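Peroxiredoxin (Mycobacterium tuberculosis, PDB 5EPF) probably reduces hydrogen peroxide and organic hydroperoxides at a reactive cysteine thiol, protecting the cell against oxidative stress. Local coordinates at residues 76-81 against 117-122; 111-116 against 121-126; 135-140 against 153-158. All coordinates share one frame; numbering follows the deposited sequence. Where two conformers were deposited one is given.

Overall arrangement
All three contacts reach the five-stranded mixed sheet at the heart of this thioredoxin-fold peroxiredoxin. Contact 1 joins the turn after strand 72-77 to strand 118-120 and the run that follows it. Contact 2 shares Pro121 and Val122 of that run and ties it to residues 111-116, so the two have centres about 8 Å apart. Strand 125-129 then pairs with strand 135-139, where contact 3 begins; its centre is about 21 Å from that of contact 2 and about 25 Å from that of contact 1. Contacts 1 and 2 lie near Cys52, the probable peroxidatic cysteine, while contact 3, across the chain's centre from contact 1, packs the last helix on the edge strand.

Contact 1. Residues 76-81 against 117-122; sequences ISTDPV and GKLMPV
Thr78 and Leu119 meet tip to tip, methyl against methyl: Thr78 CG2 lies 3.8 Å from Leu119 CD2. Leucine suits the place because its fork, reached with CG anti to the backbone N (chi1 -177°), carries a methyl out to the incoming threonine. Val122 meets the same methyl differently. The two side chains slide past each other in opposite directions, bringing Val122 CG1 to 3.9 Å from Thr78 CG2. One threonine methyl therefore serves two apolar neighbours. The nearest atom of 117-122 to its hydroxyl is Met120 O, 4.1 Å from Thr78 OG1, too far for a hydrogen bond.

No direct hydrogen bond joins 76-81 to 117-122; water 1 bridges them instead, accepting from Thr78 N at 3.0 Å and from Val122 N at 3.0 Å. In the thioredoxin fold this is the turn leading from strand 72-77, which lies between strands 97-99 and 39-43, into helix 81-91. The side chain of Val122 comes within about 8 Å of that of Cys52, the probable peroxidatic cysteine. An ST turn shapes the backbone here: Ser77 OG accepts from Asp79 N at 3.1 Å. The same hydroxyl donates to Asp79 OD2 at 2.7 Å, on the anti side of that oxygen but 32° out of the carboxylate plane; Ala47 N also bonds to this oxygen. Serine can fill both roles, as acceptor and donor.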
loop_
_atom_site.group_PDB
_atom_site.type_symbol
_atom_site.label_atom_id
_atom_site.label_comp_id
_atom_site.label_asym_id
_atom_site.label_seq_id
_atom_site.Cartn_x
_atom_site.Cartn_y
_atom_site.Cartn_z
ATOM N N ILE A 76 -0.726 -3.381 1.771
ATOM C CA ILE A 76 -1.795 -4.274 1.332
ATOM C C ILE A 76 -1.180 -5.510 0.697
ATOM O O ILE A 76 -0.197 -5.429 -0.052
ATOM C CB ILE A 76 -2.787 -3.538 0.393
ATOM C CG1 ILE A 76 -3.910 -4.459 -0.106
ATOM C CG2 ILE A 76 -2.055 -2.835 -0.754
ATOM C CD1 ILE A 76 -5.018 -3.712 -0.844
ATOM N N SER A 77 -1.751 -6.667 1.018
ATOM C CA SER A 77 -1.356 -7.911 0.362
ATOM C C SER A 77 -2.523 -8.886 0.470
ATOM O O SER A 77 -3.541 -8.592 1.103
ATOM C CB SER A 77 -0.103 -8.521 1.006
ATOM O OG SER A 77 -0.467 -9.066 2.271
ATOM N N THR A 78 -2.352 -10.076 -0.109
ATOM C CA THR A 78 -3.355 -11.121 0.047
ATOM C C THR A 78 -3.199 -11.912 1.340
ATOM O O THR A 78 -3.952 -12.866 1.547
ATOM C CB THR A 78 -3.331 -12.082 -1.146
ATOM O OG1 THR A 78 -2.029 -12.673 -1.253
ATOM C CG2 THR A 78 -3.701 -11.358 -2.434
ATOM N N ASP A 79 -2.250 -11.562 2.204
ATOM C CA ASP A 79 -2.079 -12.310 3.444
ATOM C C ASP A 79 -3.304 -12.149 4.352
ATOM O O ASP A 79 -3.943 -11.094 4.362
ATOM C CB ASP A 79 -0.848 -11.801 4.177
ATOM C CG ASP A 79 0.424 -12.086 3.417
ATOM O OD1 ASP A 79 0.737 -13.277 3.229
ATOM O OD2 ASP A 79 1.111 -11.139 2.990
ATOM N N PRO A 80 -3.632 -13.179 5.140
ATOM C CA PRO A 80 -4.768 -13.086 6.069
ATOM C C PRO A 80 -4.517 -12.047 7.154
ATOM O O PRO A 80 -3.376 -11.710 7.489
ATOM C CB PRO A 80 -4.840 -14.494 6.681
ATOM C CG PRO A 80 -4.210 -15.375 5.680
ATOM C CD PRO A 80 -3.104 -14.551 5.058
ATOM N N VAL A 81 -5.619 -11.552 7.727
ATOM C CA VAL A 81 -5.555 -10.579 8.819
ATOM C C VAL A 81 -4.607 -11.044 9.916
ATOM O O VAL A 81 -3.798 -10.264 10.426
ATOM C CB VAL A 81 -6.976 -10.310 9.361
ATOM C CG1 VAL A 81 -6.958 -9.526 10.670
ATOM C CG2 VAL A 81 -7.805 -9.550 8.316
ATOM N N GLY A 117 -6.241 -21.042 -10.655
ATOM C CA GLY A 117 -7.239 -20.728 -9.657
ATOM C C GLY A 117 -6.707 -20.485 -8.260
ATOM O O GLY A 117 -7.427 -19.924 -7.430
ATOM N N LYS A 118 -5.476 -20.898 -7.969
ATOM C CA LYS A 118 -4.877 -20.640 -6.669
ATOM C C LYS A 118 -4.402 -19.195 -6.654
ATOM O O LYS A 118 -3.656 -18.772 -7.547
ATOM C CB LYS A 118 -3.705 -21.590 -6.435
ATOM N N LEU A 119 -4.866 -18.426 -5.675
ATOM C CA LEU A 119 -4.429 -17.046 -5.549
ATOM C C LEU A 119 -2.952 -17.034 -5.184
ATOM O O LEU A 119 -2.539 -17.711 -4.237
ATOM C CB LEU A 119 -5.253 -16.373 -4.455
ATOM C CG LEU A 119 -4.982 -14.887 -4.231
ATOM C CD1 LEU A 119 -5.298 -14.051 -5.486
ATOM C CD2 LEU A 119 -5.796 -14.419 -3.025
ATOM N N MET A 120 -2.158 -16.282 -5.934
ATOM C CA MET A 120 -0.731 -16.171 -5.706
ATOM C C MET A 120 -0.395 -14.795 -5.135
ATOM O O MET A 120 -1.243 -13.894 -5.094
ATOM C CB MET A 120 0.009 -16.381 -7.027
ATOM C CG MET A 120 -0.163 -17.787 -7.588
ATOM S SD MET A 120 0.471 -19.083 -6.506
ATOM C CE MET A 120 2.222 -18.962 -6.828
ATOM N N PRO A 121 0.841 -14.599 -4.653
ATOM C CA PRO A 121 1.223 -13.271 -4.144
ATOM C C PRO A 121 1.101 -12.195 -5.214
ATOM O O PRO A 121 1.372 -12.419 -6.402
ATOM C CB PRO A 121 2.684 -13.465 -3.722
ATOM C CG PRO A 121 2.749 -14.924 -3.306
ATOM C CD PRO A 121 1.856 -15.628 -4.313
ATOM N N VAL A 122 0.694 -11.001 -4.780
ATOM C CA VAL A 122 0.550 -9.882 -5.720
ATOM C C VAL A 122 1.906 -9.480 -6.280
ATOM O O VAL A 122 2.965 -9.778 -5.714
ATOM C CB VAL A 122 -0.126 -8.677 -5.048
ATOM C CG1 VAL A 122 -1.552 -9.018 -4.646
ATOM C CG2 VAL A 122 0.695 -8.158 -3.859
HETATM O O HOH W 1 -0.078 -10.936 -1.905
#

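Contact 2. Residues 111-116 against 121-126; sequences VKRGLL and PVKRTT. With SO4 (sulfate ion), chain C.
Pro121 offers its carbonyl to the base of the Arg113 side chain, Pro121 O lying 3.5 Å from Arg113 CB. At Val122 the contact turns to the backbone of Val111: Val122 CA makes a CH...O approach of 3.5 Å to Val111 O, and Val122 O accepts from water 2, which in turn takes a weak bond from Arg113 NH1. Lys123 N then gives the one direct hydrogen bond between the segments, to Val111 O at 3.0 Å, nearly straight at 170° and in the carbonyl plane. It ties the two runs at the base of the antiparallel beta hairpin formed by strands 113-115 and 118-120.

The Lys123 side chain, extended beyond CG, runs over one face of the Arg113 guanidinium, with CB above its centre. Arginine suits the spot through its long aliphatic stem beside Pro121 O and this flat face. The crystal adds a sulfate, probably from the liquor: Arg113 NE donates to its O1 at 2.8 Å and Arg113 NH2 to its O4 at 2.9 Å. There its charge probably offsets the closeness of Arg113 and Lys123.

Thr125 OG1 donates back to Lys123 O at 2.8 Å, and Val111 CG1 packs against Thr125 OG1 at 3.4 Å. On the buried side, Val111 and Val122 touch Phe43 of strand 39-43 and Ala106 of helix 104-109, as the chain enters strand 125-129.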
loop_
_atom_site.group_PDB
_atom_site.type_symbol
_atom_site.label_atom_id
_atom_site.label_comp_id
_atom_site.label_asym_id
_atom_site.label_seq_id
_atom_site.Cartn_x
_atom_site.Cartn_y
_atom_site.Cartn_z
ATOM N N VAL A 111 -2.717 -5.878 -10.336
ATOM C CA VAL A 111 -1.538 -6.488 -9.736
ATOM C C VAL A 111 -1.813 -7.884 -9.187
ATOM O O VAL A 111 -0.945 -8.470 -8.537
ATOM C CB VAL A 111 -0.873 -5.577 -8.678
ATOM C CG1 VAL A 111 -0.449 -4.261 -9.304
ATOM C CG2 VAL A 111 -1.791 -5.324 -7.489
ATOM N N LYS A 112 -2.989 -8.442 -9.455
ATOM C CA LYS A 112 -3.319 -9.775 -8.969
ATOM C C LYS A 112 -2.577 -10.836 -9.769
ATOM O O LYS A 112 -2.385 -10.692 -10.979
ATOM C CB LYS A 112 -4.819 -10.016 -9.129
ATOM C CG LYS A 112 -5.283 -11.375 -8.595
ATOM C CD LYS A 112 -6.764 -11.587 -8.852
ATOM C CE LYS A 112 -7.212 -13.021 -8.574
ATOM N NZ LYS A 112 -8.650 -13.237 -8.940
ATOM N N ARG A 113 -2.176 -11.918 -9.095
ATOM C CA ARG A 113 -1.576 -13.084 -9.737
ATOM C C ARG A 113 -2.267 -14.349 -9.250
ATOM O O ARG A 113 -2.703 -14.433 -8.098
ATOM C CB ARG A 113 -0.066 -13.165 -9.464
ATOM C CG ARG A 113 0.721 -12.114 -10.210
ATOM C CD ARG A 113 2.205 -12.152 -9.893
ATOM N NE ARG A 113 2.962 -11.520 -10.967
ATOM C CZ ARG A 113 4.244 -11.180 -10.885
ATOM N NH1 ARG A 113 4.925 -11.396 -9.766
ATOM N NH2 ARG A 113 4.837 -10.610 -11.926
ATOM N N GLY A 114 -2.372 -15.332 -10.141
ATOM C CA GLY A 114 -2.983 -16.605 -9.804
ATOM C C GLY A 114 -2.378 -17.683 -10.668
ATOM O O GLY A 114 -1.735 -17.406 -11.690
ATOM N N LEU A 115 -2.572 -18.927 -10.241
ATOM C CA LEU A 115 -2.079 -20.086 -10.984
ATOM C C LEU A 115 -3.150 -21.158 -10.898
ATOM O O LEU A 115 -3.375 -21.717 -9.819
ATOM C CB LEU A 115 -0.772 -20.601 -10.389
ATOM C CG LEU A 115 -0.200 -21.854 -11.050
ATOM C CD1 LEU A 115 0.138 -21.581 -12.508
ATOM C CD2 LEU A 115 1.018 -22.324 -10.289
ATOM N N LEU A 116 -3.818 -21.432 -12.016
ATOM C CA LEU A 116 -4.858 -22.459 -12.054
ATOM C C LEU A 116 -5.863 -22.291 -10.917
ATOM O O LEU A 116 -6.282 -23.258 -10.275
ATOM C CB LEU A 116 -4.243 -23.857 -12.065
ATOM C CG LEU A 116 -3.320 -24.146 -13.245
ATOM C CD1 LEU A 116 -2.623 -25.486 -13.029
ATOM C CD2 LEU A 116 -4.106 -24.167 -14.552
ATOM N N PRO A 121 0.841 -14.599 -4.653
ATOM C CA PRO A 121 1.223 -13.271 -4.144
ATOM C C PRO A 121 1.101 -12.195 -5.214
ATOM O O PRO A 121 1.372 -12.419 -6.402
ATOM C CB PRO A 121 2.684 -13.465 -3.722
ATOM C CG PRO A 121 2.749 -14.924 -3.306
ATOM C CD PRO A 121 1.856 -15.628 -4.313
ATOM N N VAL A 122 0.694 -11.001 -4.780
ATOM C CA VAL A 122 0.550 -9.882 -5.720
ATOM C C VAL A 122 1.906 -9.480 -6.280
ATOM O O VAL A 122 2.965 -9.778 -5.714
ATOM C CB VAL A 122 -0.126 -8.677 -5.048
ATOM C CG1 VAL A 122 -1.552 -9.018 -4.646
ATOM C CG2 VAL A 122 0.695 -8.158 -3.859
ATOM N N LYS A 123 1.864 -8.755 -7.395
ATOM C CA LYS A 123 3.055 -8.125 -7.944
ATOM C C LYS A 123 3.353 -6.857 -7.136
ATOM O O LYS A 123 2.466 -6.030 -6.924
ATOM C CB LYS A 123 2.780 -7.776 -9.411
ATOM C CG LYS A 123 3.922 -7.158 -10.176
ATOM C CD LYS A 123 3.560 -6.982 -11.654
ATOM C CE LYS A 123 4.740 -6.474 -12.443
ATOM N NZ LYS A 123 4.431 -6.435 -13.902
ATOM N N ARG A 124 4.595 -6.711 -6.670
ATOM C CA ARG A 124 4.990 -5.603 -5.793
ATOM C C ARG A 124 4.866 -4.259 -6.511
ATOM O O ARG A 124 5.602 -3.994 -7.463
ATOM C CB ARG A 124 6.430 -5.797 -5.312
ATOM C CG ARG A 124 6.858 -4.769 -4.278
ATOM C CD ARG A 124 8.326 -4.863 -3.816
ATOM N NE ARG A 124 8.758 -6.217 -3.453
ATOM C CZ ARG A 124 8.655 -6.770 -2.244
ATOM N NH1 ARG A 124 8.128 -6.095 -1.226
ATOM N NH2 ARG A 124 9.089 -8.013 -2.038
ATOM N N THR A 125 3.955 -3.400 -6.063
ATOM C CA THR A 125 3.611 -2.178 -6.782
ATOM C C THR A 125 3.064 -1.181 -5.779
ATOM O O THR A 125 2.267 -1.559 -4.918
ATOM C CB THR A 125 2.518 -2.446 -7.833
ATOM O OG1 THR A 125 2.762 -3.685 -8.515
ATOM C CG2 THR A 125 2.445 -1.335 -8.840
ATOM N N THR A 126 3.468 0.084 -5.905
ATOM C CA THR A 126 2.992 1.145 -5.025
ATOM C C THR A 126 2.267 2.215 -5.816
ATOM O O THR A 126 2.758 2.671 -6.859
ATOM C CB THR A 126 4.162 1.745 -4.252
ATOM O OG1 THR A 126 4.776 0.702 -3.482
ATOM C CG2 THR A 126 3.729 2.881 -3.339
HETATM S S SO4 C . 1.938 -10.359 -14.485
HETATM O O1 SO4 C . 1.381 -10.847 -13.223
HETATM O O2 SO4 C . 1.348 -11.106 -15.594
HETATM O O3 SO4 C . 1.644 -8.934 -14.635
HETATM O O4 SO4 C . 3.384 -10.570 -14.483
HETATM O O HOH W 2 4.773 -11.690 -6.771
#

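Contact 3. Residues 135-140 against 153-158; sequences VLDVIS and LATLRA
Thr155 and Asp137 make the polar core of this contact between edge strand 135-139 and the last turns of helix 145-158. Thr155 OG1 donates to Asp137 OD2 at 2.7 Å, coming from above the carboxylate plane. The acid reaches the helix because CG stands anti to the backbone N (chi1 -160°). Its other oxygen folds back to its own strand: Val138 N gives Asp137 OD1 a weak bond of 3.0 Å. Lys151 O, one turn earlier in the helix, is also within bonding range of Thr155 OG1, so two acceptors share the single hydroxyl proton; the bond to the carboxylate is the one across the contact. Threonine suits this position, its hydroxyl serving the acid and its methyl the strand.

The apolar part is looser. Thr155 CG2 lies 4.3 Å from Leu136 CB and 4.0 Å from Asp137 CB, while Leu136 CD1 and Leu156 CD2 touch at 4.5 Å. Leucines fit because each reaches beyond this pair: Leu136 continues to Ile159, and Leu156 to Phe66 of helix 63-68 and to Pro38.

Backbone shape brings two consecutive residues to the same face. Leu136 has helix-like backbone angles, and both it and Asp137 pair with Val128 of strand 125-129, a pattern that fits a classic beta bulge. Leu136 and Asp137 consequently both point toward the helix. The axis of 153-158 runs nearly antiparallel to that of 135-139 (157°), 8.9 Å away at closest approach. This is the final beta-to-alpha connection of the thioredoxin fold.

With few apolar atoms meeting, the short bond probably helps hold this turn of the helix beside Asp137, as far as the proton is not engaged by Lys151 O. The hydroxyl and the weak Val138 N-H would each help stabilise the carboxylate in its charged form.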
loop_
_atom_site.group_PDB
_atom_site.type_symbol
_atom_site.label_atom_id
_atom_site.label_comp_id
_atom_site.label_asym_id
_atom_site.label_seq_id
_atom_site.Cartn_x
_atom_site.Cartn_y
_atom_site.Cartn_z
ATOM N N VAL A 135 -4.444 8.768 -9.386
ATOM C CA VAL A 135 -3.103 8.215 -9.204
ATOM C C VAL A 135 -2.059 9.286 -9.537
ATOM O O VAL A 135 -2.016 9.808 -10.656
ATOM C CB VAL A 135 -2.904 6.956 -10.060
ATOM C CG1 VAL A 135 -1.509 6.391 -9.873
ATOM C CG2 VAL A 135 -3.945 5.893 -9.735
ATOM N N LEU A 136 -1.215 9.616 -8.555
ATOM C CA LEU A 136 -0.148 10.601 -8.709
ATOM C C LEU A 136 1.173 9.979 -9.134
ATOM O O LEU A 136 2.011 10.668 -9.729
ATOM C CB LEU A 136 0.076 11.327 -7.384
ATOM C CG LEU A 136 -1.108 12.122 -6.847
ATOM C CD1 LEU A 136 -0.773 12.693 -5.478
ATOM C CD2 LEU A 136 -1.515 13.215 -7.839
ATOM N N ASP A 137 1.401 8.709 -8.807
ATOM C CA ASP A 137 2.659 8.042 -9.140
ATOM C C ASP A 137 2.457 6.547 -8.955
ATOM O O ASP A 137 1.593 6.125 -8.189
ATOM C CB ASP A 137 3.799 8.550 -8.236
ATOM C CG ASP A 137 5.194 8.296 -8.802
ATOM O OD1 ASP A 137 5.341 7.853 -9.956
ATOM O OD2 ASP A 137 6.152 8.553 -8.048
ATOM N N VAL A 138 3.245 5.762 -9.683
ATOM C CA VAL A 138 3.286 4.307 -9.570
ATOM C C VAL A 138 4.746 3.878 -9.506
ATOM O O VAL A 138 5.550 4.290 -10.352
ATOM C CB VAL A 138 2.582 3.601 -10.747
ATOM C CG1 VAL A 138 2.606 2.084 -10.548
ATOM C CG2 VAL A 138 1.145 4.107 -10.913
ATOM N N ILE A 139 5.090 3.070 -8.501
ATOM C CA ILE A 139 6.409 2.454 -8.391
ATOM C C ILE A 139 6.231 0.958 -8.605
ATOM O O ILE A 139 5.537 0.293 -7.829
ATOM C CB ILE A 139 7.100 2.760 -7.047
ATOM C CG1 ILE A 139 7.127 4.269 -6.736
ATOM C CG2 ILE A 139 8.523 2.163 -7.063
ATOM C CD1 ILE A 139 5.934 4.786 -5.883
ATOM N N SER A 140 6.844 0.423 -9.664
ATOM C CA SER A 140 6.590 -0.958 -10.055
ATOM C C SER A 140 7.621 -1.937 -9.476
ATOM O O SER A 140 8.544 -1.565 -8.744
ATOM C CB SER A 140 6.462 -1.048 -11.571
ATOM O OG SER A 140 7.513 -0.349 -12.199
ATOM N N LEU A 153 7.555 9.623 -1.460
ATOM C CA LEU A 153 7.805 10.835 -0.693
ATOM C C LEU A 153 8.267 11.970 -1.599
ATOM O O LEU A 153 7.818 13.115 -1.443
ATOM C CB LEU A 153 8.812 10.541 0.424
ATOM C CG LEU A 153 9.182 11.680 1.362
ATOM C CD1 LEU A 153 7.944 12.191 2.098
ATOM C CD2 LEU A 153 10.280 11.261 2.343
ATOM N N ALA A 154 9.142 11.677 -2.575
ATOM C CA ALA A 154 9.605 12.744 -3.466
ATOM C C ALA A 154 8.459 13.298 -4.316
ATOM O O ALA A 154 8.366 14.513 -4.531
ATOM C CB ALA A 154 10.770 12.259 -4.329
ATOM N N THR A 155 7.560 12.430 -4.786
ATOM C CA THR A 155 6.396 12.910 -5.523
ATOM C C THR A 155 5.528 13.814 -4.662
ATOM O O THR A 155 5.080 14.885 -5.112
ATOM C CB THR A 155 5.596 11.722 -6.026
ATOM O OG1 THR A 155 6.359 11.077 -7.053
ATOM C CG2 THR A 155 4.241 12.189 -6.565
ATOM N N LEU A 156 5.285 13.416 -3.413
ATOM C CA LEU A 156 4.450 14.231 -2.539
ATOM C C LEU A 156 5.119 15.569 -2.214
ATOM O O LEU A 156 4.454 16.614 -2.172
ATOM C CB LEU A 156 4.134 13.437 -1.268
ATOM C CG LEU A 156 3.241 12.228 -1.547
ATOM C CD1 LEU A 156 3.305 11.193 -0.421
ATOM C CD2 LEU A 156 1.791 12.692 -1.795
ATOM N N ARG A 157 6.436 15.561 -1.996
ATOM C CA ARG A 157 7.144 16.819 -1.793
ATOM C C ARG A 157 7.055 17.709 -3.026
ATOM O O ARG A 157 6.924 18.928 -2.902
ATOM C CB ARG A 157 8.598 16.545 -1.398
ATOM C CG ARG A 157 8.704 16.005 0.018
ATOM C CD ARG A 157 10.110 15.577 0.414
ATOM N NE ARG A 157 10.203 15.282 1.844
ATOM C CZ ARG A 157 11.251 14.726 2.445
ATOM N NH1 ARG A 157 12.309 14.359 1.734
ATOM N NH2 ARG A 157 11.237 14.541 3.765
ATOM N N ALA A 158 7.100 17.112 -4.221
ATOM C CA ALA A 158 7.054 17.898 -5.450
ATOM C C ALA A 158 5.733 18.633 -5.605
ATOM O O ALA A 158 5.686 19.686 -6.249
ATOM C CB ALA A 158 7.302 16.995 -6.655
#